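Local coordinates for LbpB B-lobe (Moraxella bovis, PDB 3UAQ), which probably binds host lactoferrin at the bacterial surface, as the N-lobe of a lipoprotein thought to help the pathogen acquire iron, at residues 177-182 against 234-239. Numbering follows the deposited sequence.
Sequences WDFVTD and GNHRAV
Trp177, Phe179 and His236 gather into an aromatic cluster where two neighbouring antiparallel strands of the N-lobe beta barrel, 170-184 and 236-243, splay apart, the short segments running at 123° to one another. His236 is the middle piece. His236 CB lies over one face of the indole, 3.8 Å from the centroid of the Trp177 five-membered ring, a CH-pi contact set toward the rim. Beyond CB, the imidazole turns an edge to the face of the six-membered ring, the two planes at 89°. On the Phe179 side the roles change: the phenyl edge is directed at the imidazole face in an offset T-shaped pair, with Phe179 CE1 3.7 Å from His236 NE2. Two residues apart on one strand, Trp177 and Phe179 put their side chains on the same face of the sheet. Ala238 adds a lighter touch, its CB 4.4 Å from Trp177 CD1. Further out, strand 248-257 packs on the indole through Leu253 and Thr255, and Phe301 meets Phe179 edge-to-face. Polar anchors fix the buried rings: Trp177 NE1 is hydrogen-bonded to Ser254 O, and His236 NE2 to Glu223 OE1.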
# COMPACT_ATOMS: atom_id res chain seq x y z
N TRP A 177 -0.43 5.66 -15.23
CA TRP A 177 0.03 4.54 -16.05
C TRP A 177 1.44 4.13 -15.61
O TRP A 177 2.15 4.91 -14.97
CB TRP A 177 0.01 4.90 -17.54
CG TRP A 177 0.95 6.03 -17.90
CD1 TRP A 177 0.85 7.34 -17.51
CD2 TRP A 177 2.11 5.96 -18.75
NE1 TRP A 177 1.88 8.08 -18.05
CE2 TRP A 177 2.66 7.26 -18.81
CE3 TRP A 177 2.74 4.92 -19.45
CZ2 TRP A 177 3.81 7.55 -19.55
CZ3 TRP A 177 3.88 5.21 -20.19
CH2 TRP A 177 4.41 6.51 -20.23
N ASP A 178 1.81 2.89 -15.94
CA ASP A 178 3.16 2.38 -15.71
C ASP A 178 3.61 1.65 -16.97
O ASP A 178 2.78 1.29 -17.82
CB ASP A 178 3.17 1.39 -14.53
CG ASP A 178 2.98 2.07 -13.19
OD1 ASP A 178 3.94 2.72 -12.71
OD2 ASP A 178 1.88 1.94 -12.60
N PHE A 179 4.91 1.43 -17.09
CA PHE A 179 5.44 0.79 -18.28
C PHE A 179 6.73 0.01 -18.02
O PHE A 179 7.48 0.30 -17.08
CB PHE A 179 5.72 1.85 -19.34
CG PHE A 179 6.85 2.77 -18.99
CD1 PHE A 179 6.62 3.91 -18.24
CD2 PHE A 179 8.15 2.48 -19.40
CE1 PHE A 179 7.67 4.76 -17.91
CE2 PHE A 179 9.20 3.33 -19.07
CZ PHE A 179 8.96 4.47 -18.32
N VAL A 180 6.99 -0.97 -18.88
CA VAL A 180 8.28 -1.62 -18.94
C VAL A 180 8.67 -1.74 -20.39
O VAL A 180 7.85 -2.09 -21.24
CB VAL A 180 8.28 -3.01 -18.27
CG1 VAL A 180 7.29 -3.94 -18.96
CG2 VAL A 180 9.68 -3.61 -18.30
N THR A 181 9.93 -1.44 -20.68
CA THR A 181 10.43 -1.42 -22.05
C THR A 181 11.14 -2.72 -22.34
O THR A 181 11.34 -3.55 -21.45
CB THR A 181 11.45 -0.30 -22.28
OG1 THR A 181 12.69 -0.66 -21.66
CG2 THR A 181 10.96 1.02 -21.70
N ASP A 182 11.54 -2.90 -23.60
CA ASP A 182 12.44 -3.99 -23.95
C ASP A 182 13.81 -3.68 -23.36
O ASP A 182 13.97 -2.69 -22.64
CB ASP A 182 12.53 -4.12 -25.47
CG ASP A 182 13.04 -2.85 -26.13
OD1 ASP A 182 13.22 -1.83 -25.43
OD2 ASP A 182 13.26 -2.87 -27.37
N GLY A 234 3.79 8.16 -8.88
CA GLY A 234 3.05 9.40 -9.05
C GLY A 234 3.70 10.37 -10.03
O GLY A 234 3.33 11.54 -10.06
N ASN A 235 4.66 9.89 -10.81
CA ASN A 235 5.29 10.73 -11.81
C ASN A 235 4.76 10.44 -13.22
O ASN A 235 5.23 11.02 -14.21
CB ASN A 235 6.81 10.58 -11.78
CG ASN A 235 7.38 10.69 -10.38
OD1 ASN A 235 7.32 11.75 -9.75
ND2 ASN A 235 7.94 9.59 -9.89
N HIS A 236 3.77 9.55 -13.30
CA HIS A 236 3.18 9.20 -14.58
C HIS A 236 1.67 9.41 -14.59
O HIS A 236 0.91 8.66 -13.97
CB HIS A 236 3.59 7.78 -14.97
CG HIS A 236 5.07 7.57 -14.98
ND1 HIS A 236 5.79 7.28 -13.84
CD2 HIS A 236 5.98 7.67 -15.98
CE1 HIS A 236 7.07 7.19 -14.14
NE2 HIS A 236 7.21 7.42 -15.43
N ARG A 237 1.25 10.45 -15.29
CA ARG A 237 -0.13 10.90 -15.23
C ARG A 237 -0.96 10.34 -16.38
O ARG A 237 -0.49 10.25 -17.51
CB ARG A 237 -0.20 12.43 -15.25
CG ARG A 237 -1.61 12.99 -15.22
CD ARG A 237 -1.60 14.50 -15.01
NE ARG A 237 -2.62 14.90 -14.05
CZ ARG A 237 -3.66 15.68 -14.34
NH1 ARG A 237 -3.81 16.16 -15.57
NH2 ARG A 237 -4.54 16.00 -13.40
N ALA A 238 -2.20 9.95 -16.08
CA ALA A 238 -3.12 9.47 -17.10
C ALA A 238 -4.39 10.30 -17.07
O ALA A 238 -4.91 10.60 -16.00
CB ALA A 238 -3.44 7.99 -16.89
N VAL A 239 -4.88 10.69 -18.25
CA VAL A 239 -6.14 11.42 -18.34
C VAL A 239 -7.00 10.82 -19.44
O VAL A 239 -6.50 10.46 -20.50
CB VAL A 239 -5.91 12.93 -18.59
CG1 VAL A 239 -6.75 13.43 -19.76
CG2 VAL A 239 -6.21 13.72 -17.32